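PDB 4FUV: porin protein associated with imipenem resistance from Acinetobacter baumannii, which forms an eight-stranded beta-barrel in the outer membrane and probably takes part in the uptake of ornithine and of the carbapenem antibiotic imipenem. Local coordinates for residues Gly31-Trp36 and Gly43-Tyr48; Asn62-Asp67 and Arg112-Thr117; Met70-Val75 and Asn106-Thr111; Val178-Ser183 and Asn199-Lys204. All coordinates share one frame; numbering follows the deposited sequence. Where two conformers were deposited one is given.

Contact 1: residues Gly31-Trp36 and Gly43-Tyr48; sequences GGALLW and GLALGY. With C8E ((hydroxyethyloxy)tri(ethyloxy)octane), chain C.
The carbonyl oxygen Leu44 O is gripped from the neighbouring strand by two donors: Trp36 N gives it a hydrogen bond of 2.8 Å, and Leu35 CA adds a CA-H...O contact at 3.3 Å. The indole of Trp36 also presents its edge to this oxygen, which lies in the ring plane with CE3 as the nearest ring atom. With CG anti to the carbonyl carbon (chi1 -70°), the Trp36 ring runs back along its neighbour instead of away from it, and its CZ3 rests 3.8 Å from Leu46 CB, the two side chains lying side by side. The five-membered ring is held as well: its NE1 donates to Leu16 O. Reciprocal backbone pairs join Trp36 with Leu44, Leu34 with Leu46 and Gly32 with Tyr48. Between them the backbones draw close: Ala33 CA and Gly47 CA are 3.7 Å apart, and Gly47 CA sits 3.5 Å from Ala33 CB, which leaves little room for a side chain at Gly47. On that same face Leu35 CD2 meets Ala45 CB at 3.8 Å, and Arg22 covers both residues. By Leu46 and Tyr48 runs a detergent chain, with C8E C7 3.9 Å from Tyr48 CD1. Such an antiparallel hairpin, with alanines, a glycine and Leu35 on one face and tryptophan, tyrosine and leucines on the other, where detergent lies, is characteristic of a membrane-spanning outer-membrane beta-barrel.

Contact 2: residues Asn62-Asp67 and Arg112-Thr117; sequences NGSTYD and RNVDAT
Arg112 leaves its strand with CG anti to the backbone N (chi1 167°) and stays extended as far as NE, while Tyr66 turns its CG anti to the carbonyl carbon (chi1 -63°); the two long side chains therefore run side by side in the same direction. Tyr66 CE2 passes 3.7 Å from Arg112 CB, and further out the phenol oxygen stands over the centre of the guanidinium, with Tyr66 OH 3.0 Å from Arg112 CZ. This oxygen lies above the plane, so it is badly placed for the N-H groups. The true hydrogen bond is made at the edge: Arg112 NE donates to Ser64 OG over 2.9 Å, exactly in the guanidinium plane and almost straight. One face and one edge are thus occupied, which restricts rotation of the group. A water next to Ser64 OG donates to Asn62 O at 2.8 Å and takes a longer bond from Arg112 NH2. Thr65 and Asn113 exchange a pair of backbone bonds. This is the end of an antiparallel pair of neighbouring barrel strands, where regular pairing gives way to loop at Gly63 and Asp115, though Asp115 N still reaches Gly63 O at 2.8 Å. The carboxylate of Asp115 is turned to Lys60 in a salt bridge. Along the other side of strand 95-114, strand 134-144 binds the backbones of Arg112 and Val114, while Phe120 of strand 119-122 packs on both side chains.

Contact 3: residues Met70-Val75 and Asn106-Thr111; sequences MDNNNV and NDYDLT. With C8E ((hydroxyethyloxy)tri(ethyloxy)octane), chain C.
Two asparagine amides from one strand converge on the amide oxygen of a third, Asn106 OD1, which accepts hydrogen bonds from Asn72 ND2 and Asn74 ND2, both at 2.8 Å. The Asn72 donor approaches in the carbonyl plane, on a lone pair, and the bond is nearly straight. Asn74 comes in tilted slightly from that plane, yet its own amide plane contains the acceptor. Asn106 ND2 answers with a weak, bent bond to Asn74 OD1, so these two amides pair in both directions with their planes 29° apart. Asn106 gets there because its CG is anti to the carbonyl carbon (chi1 -59°), which swings the amide across to the other strand. Asn74 OD1 also accepts from Asp105 N, and this second bond helps to fix the buried cluster. Next to it, Asn72 ND2 gives a weak hydrogen bond to Met70 SD, and the sulfur is engaged in a Met-aromatic contact with Tyr108: Met70 SD is 3.3 Å from Tyr108 CE2, approaching the ring obliquely. On the opposite face the carboxylates of Asp71 and Asp107 bring two like charges near each other in the conformer given. Their backbones form a reciprocal pair, Asp107 N to Asp71 O at 2.8 Å. Farther along, Val75 CG2 touches detergent atom C8E C7 at 3.6 Å. Leu214 of the non-adjacent strand 213-224 packs against Asn106 and Tyr108, so the amide network faces inward, in keeping with the polar interiors common among small outer-membrane beta-barrels.

Contact 4: residues Val178-Ser183 and Asn199-Lys204; sequences VKLVSS and NAEARK
Leu180 and Ala202 meet CB to CB at 3.9 Å, the centre of a small apolar helix-on-strand contact outside the regular pairing of the barrel strands. Leu180 also pushes a methyl group against the helix backbone: its CD1 lies 3.5 Å from Ala202 N and 3.8 Å from Glu201 CB. Its chi1 of -112° departs from a staggered value, which suggests some torsional strain in this fit. Glu201, extended beyond CG, reaches past this methyl, and its carboxylate is held by the backbone N-H of Asn123, which bonds to Glu201 OE1. Strand and helix segments run nearly antiparallel, 166° between their directions, with axes 7.9 Å apart at the closest, a close approach consistent with the small side chain of Ala202. Around the first shell, Val198 of the same helix packs on Leu180 and Ser182, Ala206 reaches Val178, and Ile136 of strand 134-144 touches Leu180 from the adjoining strand. Lys179 and Val181 point their side chains away from the helix, and their backbones bond to Gln139 and Asn137 of that strand. At the other end of the contact, Val178 lays its CG1 methyl 3.5 Å from the carbonyl oxygen Ala202 O.

In the fold
The four contacts are spread along an elongated barrel, with contact 1 at one side of the chain's centre and contacts 2 and 4 at the other, 40 Å and 36 Å from it between centres. Contact 3 lies nearest the middle and touches contacts 1 and 2. It meets contact 1 through Tyr48 OH and Asn73 OD1, 2.6 Å apart, and the two share a detergent molecule, which is consistent with this half lying in the membrane. Contact 2 prolongs the same two strands as contact 3, Asp67 O lying 2.9 Å from Thr111 N. Contact 4 touches none of the others, though its nearest atoms are only about 6 Å from contact 3 and about 7 Å from contact 2.

Contact 1: residues Gly31-Trp36 and Gly43-Tyr48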
loop_
_atom_site.group_PDB
_atom_site.type_symbol
_atom_site.label_atom_id
_atom_site.label_comp_id
_atom_site.label_asym_id
_atom_site.label_seq_id
_atom_site.Cartn_x
_atom_site.Cartn_y
_atom_site.Cartn_z
ATOM N N GLY A 31 21.200 10.072 21.055
ATOM C CA GLY A 31 22.054 10.858 21.917
ATOM C C GLY A 31 21.261 12.024 22.457
ATOM O O GLY A 31 20.139 11.853 22.943
ATOM N N GLY A 32 21.838 13.214 22.368
ATOM C CA GLY A 32 21.131 14.408 22.787
ATOM C C GLY A 32 21.965 15.652 22.615
ATOM O O GLY A 32 23.018 15.614 21.985
ATOM N N ALA A 33 21.497 16.746 23.204
ATOM C CA ALA A 33 22.125 18.049 23.024
ATOM C C ALA A 33 21.960 18.924 24.258
ATOM O O ALA A 33 21.031 18.742 25.047
ATOM C CB ALA A 33 21.545 18.775 21.772
ATOM N N LEU A 34 22.880 19.871 24.411
ATOM C CA LEU A 34 22.746 20.949 25.392
ATOM C C LEU A 34 22.122 22.098 24.624
ATOM O O LEU A 34 22.403 22.264 23.421
ATOM C CB LEU A 34 24.137 21.357 25.877
ATOM C CG LEU A 34 24.499 21.398 27.359
ATOM C CD1 LEU A 34 23.741 20.355 28.147
ATOM C CD2 LEU A 34 25.999 21.206 27.497
ATOM N N LEU A 35 21.277 22.881 25.288
ATOM C CA LEU A 35 20.511 23.933 24.599
ATOM C C LEU A 35 20.756 25.284 25.251
ATOM O O LEU A 35 20.659 25.393 26.483
ATOM C CB LEU A 35 19.012 23.644 24.696
ATOM C CG LEU A 35 18.448 22.310 24.178
ATOM C CD1 LEU A 35 16.966 22.146 24.595
ATOM C CD2 LEU A 35 18.588 22.250 22.684
ATOM N N TRP A 36 21.037 26.303 24.435
ATOM C CA TRP A 36 21.142 27.685 24.904
ATOM C C TRP A 36 20.046 28.488 24.227
ATOM O O TRP A 36 19.663 28.180 23.095
ATOM C CB TRP A 36 22.496 28.322 24.543
ATOM C CG TRP A 36 23.685 27.771 25.283
ATOM C CD1 TRP A 36 24.354 28.358 26.340
ATOM C CD2 TRP A 36 24.352 26.539 25.033
ATOM N NE1 TRP A 36 25.386 27.559 26.752
ATOM C CE2 TRP A 36 25.410 26.424 25.962
ATOM C CE3 TRP A 36 24.160 25.500 24.106
ATOM C CZ2 TRP A 36 26.272 25.339 25.996
ATOM C CZ3 TRP A 36 25.015 24.406 24.148
ATOM C CH2 TRP A 36 26.060 24.337 25.082
ATOM N N GLY A 43 18.179 30.443 19.342
ATOM C CA GLY A 43 18.754 29.504 20.271
ATOM C C GLY A 43 19.808 28.665 19.598
ATOM O O GLY A 43 20.036 28.771 18.385
ATOM N N LEU A 44 20.433 27.813 20.397
ATOM C CA LEU A 44 21.581 27.032 19.954
ATOM C C LEU A 44 21.491 25.639 20.547
ATOM O O LEU A 44 21.135 25.491 21.717
ATOM C CB LEU A 44 22.852 27.714 20.437
ATOM C CG LEU A 44 24.145 27.510 19.672
ATOM C CD1 LEU A 44 23.955 27.900 18.205
ATOM C CD2 LEU A 44 25.212 28.362 20.339
ATOM N N ALA A 45 21.797 24.631 19.734
ATOM C CA ALA A 45 21.850 23.240 20.170
ATOM C C ALA A 45 23.193 22.604 19.827
ATOM O O ALA A 45 23.618 22.595 18.667
ATOM C CB ALA A 45 20.706 22.426 19.528
ATOM N N LEU A 46 23.856 22.060 20.841
ATOM C CA LEU A 46 25.101 21.342 20.644
ATOM C C LEU A 46 24.875 19.902 21.051
ATOM O O LEU A 46 24.636 19.611 22.228
ATOM C CB LEU A 46 26.214 21.942 21.503
ATOM C CG LEU A 46 27.552 21.197 21.536
ATOM C CD1 LEU A 46 28.261 21.252 20.194
ATOM C CD2 LEU A 46 28.446 21.759 22.636
ATOM N N GLY A 47 24.980 18.994 20.086
ATOM C CA GLY A 47 24.566 17.625 20.312
ATOM C C GLY A 47 25.503 16.537 19.833
ATOM O O GLY A 47 26.437 16.777 19.074
ATOM N N TYR A 48 25.241 15.327 20.309
ATOM C CA TYR A 48 25.920 14.145 19.830
ATOM C C TYR A 48 24.888 13.103 19.471
ATOM O O TYR A 48 23.954 12.856 20.232
ATOM C CB TYR A 48 26.859 13.570 20.890
ATOM C CG TYR A 48 27.523 12.272 20.452
ATOM C CD1 TYR A 48 28.645 12.287 19.638
ATOM C CD2 TYR A 48 27.021 11.036 20.850
ATOM C CE1 TYR A 48 29.266 11.095 19.236
ATOM C CE2 TYR A 48 27.623 9.841 20.449
ATOM C CZ TYR A 48 28.746 9.878 19.634
ATOM O OH TYR A 48 29.363 8.700 19.240
HETATM C C1 C8E C . 27.526 17.672 24.015
HETATM C C2 C8E C . 28.372 17.324 22.792
HETATM C C3 C8E C . 29.595 16.501 23.181
HETATM C C4 C8E C . 30.566 16.302 22.018
HETATM C C5 C8E C . 30.831 14.824 21.762
HETATM C C6 C8E C . 32.266 14.520 21.335
HETATM C C7 C8E C . 32.295 13.350 20.352
HETATM C C8 C8E C . 33.705 13.061 19.852
HETATM O O9 C8E C . 33.659 12.285 18.673
HETATM C C10 C8E C . 33.864 13.052 17.506
#

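Contact 2: residues Asn62-Asp67 and Arg112-Thr117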
loop_
_atom_site.group_PDB
_atom_site.type_symbol
_atom_site.label_atom_id
_atom_site.label_comp_id
_atom_site.label_asym_id
_atom_site.label_seq_id
_atom_site.Cartn_x
_atom_site.Cartn_y
_atom_site.Cartn_z
ATOM N N ASN A 62 7.959 -10.112 -0.049
ATOM C CA ASN A 62 7.990 -10.522 -1.438
ATOM C C ASN A 62 9.187 -11.424 -1.739
ATOM O O ASN A 62 9.829 -11.293 -2.778
ATOM C CB ASN A 62 8.006 -9.286 -2.341
ATOM C CG ASN A 62 7.124 -9.443 -3.549
ATOM O OD1 ASN A 62 6.045 -10.032 -3.467
ATOM N ND2 ASN A 62 7.575 -8.924 -4.686
ATOM N N GLY A 63 9.492 -12.326 -0.813
ATOM C CA GLY A 63 10.581 -13.270 -0.998
ATOM C C GLY A 63 11.957 -12.730 -0.641
ATOM O O GLY A 63 12.953 -13.441 -0.758
ATOM N N SER A 64 12.026 -11.471 -0.219
ATOM C CA SER A 64 13.296 -10.909 0.229
ATOM C C SER A 64 13.319 -10.638 1.727
ATOM O O SER A 64 12.303 -10.297 2.338
ATOM C CB SER A 64 13.657 -9.623 -0.517
ATOM O OG SER A 64 14.120 -9.882 -1.828
ATOM N N THR A 65 14.507 -10.777 2.294
ATOM C CA THR A 65 14.763 -10.433 3.675
ATOM C C THR A 65 15.842 -9.355 3.687
ATOM O O THR A 65 16.760 -9.376 2.861
ATOM C CB THR A 65 15.212 -11.689 4.448
ATOM O OG1 THR A 65 14.089 -12.231 5.149
ATOM C CG2 THR A 65 16.319 -11.375 5.427
ATOM N N TYR A 66 15.715 -8.393 4.596
ATOM C CA TYR A 66 16.703 -7.330 4.717
ATOM C C TYR A 66 17.381 -7.361 6.084
ATOM O O TYR A 66 16.758 -7.696 7.088
ATOM C CB TYR A 66 16.060 -5.969 4.451
ATOM C CG TYR A 66 15.522 -5.835 3.042
ATOM C CD1 TYR A 66 14.264 -6.318 2.710
ATOM C CD2 TYR A 66 16.281 -5.239 2.038
ATOM C CE1 TYR A 66 13.768 -6.202 1.429
ATOM C CE2 TYR A 66 15.793 -5.114 0.754
ATOM C CZ TYR A 66 14.536 -5.606 0.452
ATOM O OH TYR A 66 14.039 -5.501 -0.829
ATOM N N ASP A 67 18.671 -7.035 6.102
ATOM C CA ASP A 67 19.435 -6.910 7.335
ATOM C C ASP A 67 20.161 -5.571 7.299
ATOM O O ASP A 67 20.891 -5.281 6.350
ATOM C CB ASP A 67 20.458 -8.049 7.473
ATOM C CG ASP A 67 19.817 -9.431 7.452
ATOM O OD1 ASP A 67 18.668 -9.572 7.926
ATOM O OD2 ASP A 67 20.468 -10.384 6.958
ATOM N N ARG A 112 20.369 -7.540 1.300
ATOM C CA ARG A 112 19.109 -8.116 0.851
ATOM C C ARG A 112 19.302 -9.581 0.470
ATOM O O ARG A 112 20.120 -9.907 -0.389
ATOM C CB ARG A 112 18.534 -7.325 -0.324
ATOM C CG ARG A 112 17.384 -8.027 -1.052
ATOM C CD ARG A 112 16.883 -7.168 -2.207
ATOM N NE ARG A 112 15.534 -7.541 -2.631
ATOM C CZ ARG A 112 14.782 -6.817 -3.459
ATOM N NH1 ARG A 112 15.243 -5.672 -3.952
ATOM N NH2 ARG A 112 13.565 -7.232 -3.790
ATOM N N ASN A 113 18.545 -10.457 1.119
ATOM C CA ASN A 113 18.562 -11.879 0.807
ATOM C C ASN A 113 17.324 -12.269 0.007
ATOM O O ASN A 113 16.202 -12.192 0.499
ATOM C CB ASN A 113 18.654 -12.709 2.091
ATOM C CG ASN A 113 19.729 -12.198 3.034
ATOM O OD1 ASN A 113 19.431 -11.654 4.109
ATOM N ND2 ASN A 113 20.987 -12.349 2.631
ATOM N N VAL A 114 17.531 -12.684 -1.234
ATOM C CA VAL A 114 16.414 -13.020 -2.108
ATOM C C VAL A 114 16.213 -14.534 -2.161
ATOM O O VAL A 114 17.133 -15.263 -2.519
ATOM C CB VAL A 114 16.647 -12.447 -3.526
ATOM C CG1 VAL A 114 15.473 -12.759 -4.453
ATOM C CG2 VAL A 114 16.890 -10.943 -3.446
ATOM N N ASP A 115 15.023 -15.003 -1.781
ATOM C CA ASP A 115 14.703 -16.429 -1.856
ATOM C C ASP A 115 14.851 -16.939 -3.276
ATOM O O ASP A 115 14.630 -16.203 -4.241
ATOM C CB ASP A 115 13.264 -16.718 -1.431
ATOM C CG ASP A 115 13.042 -16.571 0.053
ATOM O OD1 ASP A 115 14.027 -16.620 0.822
ATOM O OD2 ASP A 115 11.862 -16.425 0.442
ATOM N N ALA A 116 15.224 -18.212 -3.382
ATOM C CA ALA A 116 15.246 -18.930 -4.642
ATOM C C ALA A 116 13.924 -18.759 -5.399
ATOM O O ALA A 116 12.854 -18.868 -4.803
ATOM C CB ALA A 116 15.509 -20.404 -4.379
ATOM N N THR A 117 14.033 -18.510 -6.709
ATOM C CA THR A 117 12.915 -18.354 -7.655
ATOM C C THR A 117 12.140 -17.045 -7.558
ATOM O O THR A 117 11.179 -16.860 -8.303
ATOM C CB THR A 117 11.868 -19.489 -7.588
ATOM O OG1 THR A 117 11.057 -19.298 -6.427
ATOM C CG2 THR A 117 12.532 -20.861 -7.541
HETATM O O HOH W 1 12.307 -10.258 -3.554
#

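Contact 3: residues Met70-Val75 and Asn106-Thr111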
loop_
_atom_site.group_PDB
_atom_site.type_symbol
_atom_site.label_atom_id
_atom_site.label_comp_id
_atom_site.label_asym_id
_atom_site.label_seq_id
_atom_site.Cartn_x
_atom_site.Cartn_y
_atom_site.Cartn_z
ATOM N N MET A 70 23.999 -0.176 11.219
ATOM C CA MET A 70 24.258 1.250 11.130
ATOM C C MET A 70 25.122 1.694 12.300
ATOM O O MET A 70 24.846 1.366 13.447
ATOM C CB MET A 70 22.949 2.037 11.092
ATOM C CG MET A 70 23.133 3.552 11.078
ATOM S SD MET A 70 21.588 4.484 10.971
ATOM C CE MET A 70 21.001 4.433 12.672
ATOM N N ASP A 71 26.171 2.450 12.002
ATOM C CA ASP A 71 27.059 2.964 13.032
ATOM C C ASP A 71 27.176 4.474 12.851
ATOM O O ASP A 71 27.475 4.949 11.759
ATOM C CB ASP A 71 28.429 2.286 12.925
ATOM C CG ASP A 71 29.368 2.670 14.048
ATOM O OD1 ASP A 71 28.896 3.193 15.081
ATOM O OD2 ASP A 71 30.586 2.441 13.897
ATOM N N ASN A 72 26.920 5.223 13.920
ATOM C CA ASN A 72 26.921 6.682 13.853
ATOM C C ASN A 72 27.883 7.308 14.867
ATOM O O ASN A 72 28.128 6.753 15.943
ATOM C CB ASN A 72 25.502 7.243 14.048
ATOM C CG ASN A 72 24.437 6.441 13.301
ATOM O OD1 ASN A 72 23.922 5.441 13.810
ATOM N ND2 ASN A 72 24.096 6.884 12.097
ATOM N N ASN A 73 28.424 8.466 14.509
ATOM C CA ASN A 73 29.359 9.182 15.365
ATOM C C ASN A 73 29.387 10.630 14.917
ATOM O O ASN A 73 30.323 11.077 14.259
ATOM C CB ASN A 73 30.759 8.561 15.282
ATOM C CG ASN A 73 31.691 9.076 16.372
ATOM O OD1 ASN A 73 31.282 9.287 17.519
ATOM N ND2 ASN A 73 32.947 9.289 16.016
ATOM N N ASN A 74 28.338 11.355 15.278
ATOM C CA ASN A 74 28.125 12.700 14.784
ATOM C C ASN A 74 28.101 13.726 15.914
ATOM O O ASN A 74 27.509 13.477 16.967
ATOM C CB ASN A 74 26.795 12.730 14.051
ATOM C CG ASN A 74 26.696 11.640 13.005
ATOM O OD1 ASN A 74 27.530 11.553 12.107
ATOM N ND2 ASN A 74 25.686 10.793 13.129
ATOM N N VAL A 75 28.757 14.865 15.689
ATOM C CA VAL A 75 28.671 16.012 16.594
ATOM C C VAL A 75 28.094 17.186 15.816
ATOM O O VAL A 75 28.582 17.506 14.733
ATOM C CB VAL A 75 30.060 16.453 17.115
ATOM C CG1 VAL A 75 29.928 17.676 18.024
ATOM C CG2 VAL A 75 30.755 15.324 17.833
ATOM N N ASN A 106 29.041 8.168 9.463
ATOM C CA ASN A 106 27.914 7.244 9.444
ATOM C C ASN A 106 28.164 6.086 8.480
ATOM O O ASN A 106 28.403 6.302 7.297
ATOM C CB ASN A 106 26.630 7.985 9.050
ATOM C CG ASN A 106 26.293 9.130 10.008
ATOM O OD1 ASN A 106 25.628 8.925 11.028
ATOM N ND2 ASN A 106 26.747 10.337 9.677
ATOM N N ASP A 107 28.122 4.862 8.992
ATOM C CA ASP A 107 28.252 3.692 8.141
ATOM C C ASP A 107 26.943 2.930 8.077
ATOM O O ASP A 107 26.340 2.616 9.103
ATOM C CB ASP A 107 29.355 2.771 8.657
ATOM C CG ASP A 107 30.692 3.469 8.756
ATOM O OD1 ASP A 107 30.965 4.364 7.929
ATOM O OD2 ASP A 107 31.474 3.124 9.664
ATOM N N TYR A 108 26.511 2.644 6.858
ATOM C CA TYR A 108 25.368 1.780 6.619
ATOM C C TYR A 108 25.836 0.488 5.930
ATOM O O TYR A 108 26.670 0.518 5.024
ATOM C CB TYR A 108 24.329 2.519 5.778
ATOM C CG TYR A 108 23.902 3.839 6.389
ATOM C CD1 TYR A 108 24.616 5.013 6.155
ATOM C CD2 TYR A 108 22.796 3.909 7.222
ATOM C CE1 TYR A 108 24.216 6.233 6.733
ATOM C CE2 TYR A 108 22.402 5.105 7.798
ATOM C CZ TYR A 108 23.113 6.265 7.555
ATOM O OH TYR A 108 22.700 7.450 8.147
ATOM N N ASP A 109 25.323 -0.647 6.389
ATOM C CA ASP A 109 25.607 -1.935 5.770
ATOM C C ASP A 109 24.295 -2.694 5.604
ATOM O O ASP A 109 23.818 -3.334 6.543
ATOM C CB ASP A 109 26.592 -2.740 6.622
ATOM C CG ASP A 109 26.912 -4.104 6.021
ATOM O OD1 ASP A 109 26.162 -5.070 6.288
ATOM O OD2 ASP A 109 27.912 -4.217 5.280
ATOM N N LEU A 110 23.708 -2.599 4.411
ATOM C CA LEU A 110 22.421 -3.218 4.108
ATOM C C LEU A 110 22.581 -4.486 3.268
ATOM O O LEU A 110 23.266 -4.479 2.249
ATOM C CB LEU A 110 21.539 -2.236 3.351
ATOM C CG LEU A 110 20.212 -2.804 2.860
ATOM C CD1 LEU A 110 19.290 -3.118 4.031
ATOM C CD2 LEU A 110 19.554 -1.842 1.893
ATOM N N THR A 111 21.936 -5.567 3.691
ATOM C CA THR A 111 21.994 -6.830 2.960
ATOM C C THR A 111 20.600 -7.324 2.589
ATOM O O THR A 111 19.739 -7.488 3.452
ATOM C CB THR A 111 22.677 -7.898 3.790
ATOM O OG1 THR A 111 24.051 -7.546 3.966
ATOM C CG2 THR A 111 22.588 -9.243 3.098
HETATM C C1 C8E C . 27.526 17.672 24.015
HETATM C C2 C8E C . 28.372 17.324 22.792
HETATM C C3 C8E C . 29.595 16.501 23.181
HETATM C C4 C8E C . 30.566 16.302 22.018
HETATM C C5 C8E C . 30.831 14.824 21.762
HETATM C C6 C8E C . 32.266 14.520 21.335
HETATM C C7 C8E C . 32.295 13.350 20.352
HETATM C C8 C8E C . 33.705 13.061 19.852
HETATM O O9 C8E C . 33.659 12.285 18.673
HETATM C C10 C8E C . 33.864 13.052 17.506
#

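Contact 4: residues Val178-Ser183 and Asn199-Lys204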
loop_
_atom_site.group_PDB
_atom_site.type_symbol
_atom_site.label_atom_id
_atom_site.label_comp_id
_atom_site.label_asym_id
_atom_site.label_seq_id
_atom_site.Cartn_x
_atom_site.Cartn_y
_atom_site.Cartn_z
ATOM N N VAL A 178 30.764 4.170 -1.422
ATOM C CA VAL A 178 29.804 3.102 -1.623
ATOM C C VAL A 178 30.464 1.854 -2.216
ATOM O O VAL A 178 31.352 1.943 -3.057
ATOM C CB VAL A 178 28.607 3.586 -2.490
ATOM C CG1 VAL A 178 29.095 4.142 -3.812
ATOM C CG2 VAL A 178 27.585 2.481 -2.714
ATOM N N LYS A 179 30.033 0.696 -1.733
ATOM C CA LYS A 179 30.508 -0.600 -2.201
ATOM C C LYS A 179 29.291 -1.508 -2.213
ATOM O O LYS A 179 28.649 -1.732 -1.180
ATOM C CB LYS A 179 31.584 -1.158 -1.271
ATOM C CG LYS A 179 32.347 -2.353 -1.835
ATOM N N LEU A 180 28.941 -1.974 -3.402
ATOM C CA LEU A 180 27.800 -2.853 -3.601
ATOM C C LEU A 180 28.326 -4.132 -4.243
ATOM O O LEU A 180 29.137 -4.066 -5.151
ATOM C CB LEU A 180 26.806 -2.188 -4.552
ATOM C CG LEU A 180 25.458 -1.741 -4.019
ATOM C CD1 LEU A 180 24.637 -1.119 -5.138
ATOM C CD2 LEU A 180 24.741 -2.934 -3.423
ATOM N N VAL A 181 27.877 -5.285 -3.760
ATOM C CA VAL A 181 28.308 -6.571 -4.306
ATOM C C VAL A 181 27.156 -7.570 -4.221
ATOM O O VAL A 181 26.380 -7.558 -3.262
ATOM C CB VAL A 181 29.545 -7.119 -3.554
ATOM C CG1 VAL A 181 29.237 -7.297 -2.079
ATOM C CG2 VAL A 181 30.018 -8.434 -4.166
ATOM N N SER A 182 27.022 -8.415 -5.238
ATOM C CA SER A 182 25.999 -9.451 -5.227
ATOM C C SER A 182 26.683 -10.803 -5.246
ATOM O O SER A 182 27.817 -10.919 -5.695
ATOM C CB SER A 182 25.068 -9.325 -6.443
ATOM O OG SER A 182 25.724 -9.726 -7.642
ATOM N N SER A 183 25.997 -11.814 -4.733
ATOM C CA SER A 183 26.418 -13.185 -4.902
ATOM C C SER A 183 25.196 -13.984 -5.326
ATOM O O SER A 183 24.061 -13.637 -4.968
ATOM C CB SER A 183 27.015 -13.738 -3.609
ATOM O OG SER A 183 26.085 -13.659 -2.549
ATOM N N ASN A 199 26.563 -2.751 -10.075
ATOM C CA ASN A 199 27.529 -1.670 -10.304
ATOM C C ASN A 199 26.908 -0.373 -10.809
ATOM O O ASN A 199 27.408 0.712 -10.516
ATOM C CB ASN A 199 28.597 -2.125 -11.308
ATOM C CG ASN A 199 29.503 -3.187 -10.740
ATOM O OD1 ASN A 199 29.616 -3.324 -9.522
ATOM N ND2 ASN A 199 30.164 -3.942 -11.617
ATOM N N ALA A 200 25.843 -0.487 -11.598
ATOM C CA ALA A 200 25.129 0.696 -12.057
ATOM C C ALA A 200 24.545 1.416 -10.853
ATOM O O ALA A 200 24.639 2.635 -10.752
ATOM C CB ALA A 200 24.035 0.326 -13.015
ATOM N N GLU A 201 23.960 0.646 -9.937
ATOM C CA GLU A 201 23.374 1.208 -8.721
ATOM C C GLU A 201 24.422 1.819 -7.795
ATOM O O GLU A 201 24.196 2.873 -7.220
ATOM C CB GLU A 201 22.531 0.175 -7.984
ATOM C CG GLU A 201 21.040 0.349 -8.262
ATOM C CD GLU A 201 20.185 -0.536 -7.390
ATOM O OE1 GLU A 201 18.965 -0.626 -7.634
ATOM O OE2 GLU A 201 20.740 -1.141 -6.455
ATOM N N ALA A 202 25.572 1.165 -7.677
ATOM C CA ALA A 202 26.672 1.730 -6.916
ATOM C C ALA A 202 27.054 3.071 -7.525
ATOM O O ALA A 202 27.236 4.051 -6.803
ATOM C CB ALA A 202 27.870 0.784 -6.886
ATOM N N ARG A 203 27.140 3.122 -8.852
ATOM C CA ARG A 203 27.512 4.362 -9.524
ATOM C C ARG A 203 26.514 5.499 -9.315
ATOM O O ARG A 203 26.920 6.649 -9.167
ATOM C CB ARG A 203 27.760 4.133 -11.017
ATOM C CG ARG A 203 29.029 3.354 -11.296
ATOM N N LYS A 204 25.221 5.186 -9.311
ATOM C CA LYS A 204 24.207 6.217 -9.065
ATOM C C LYS A 204 24.389 6.822 -7.691
ATOM O O LYS A 204 24.310 8.039 -7.512
ATOM C CB LYS A 204 22.784 5.661 -9.189
ATOM C CG LYS A 204 22.380 5.242 -10.603
ATOM C CD LYS A 204 20.903 5.544 -10.840
ATOM C CE LYS A 204 20.312 4.742 -11.997
ATOM N NZ LYS A 204 21.161 4.725 -13.220
#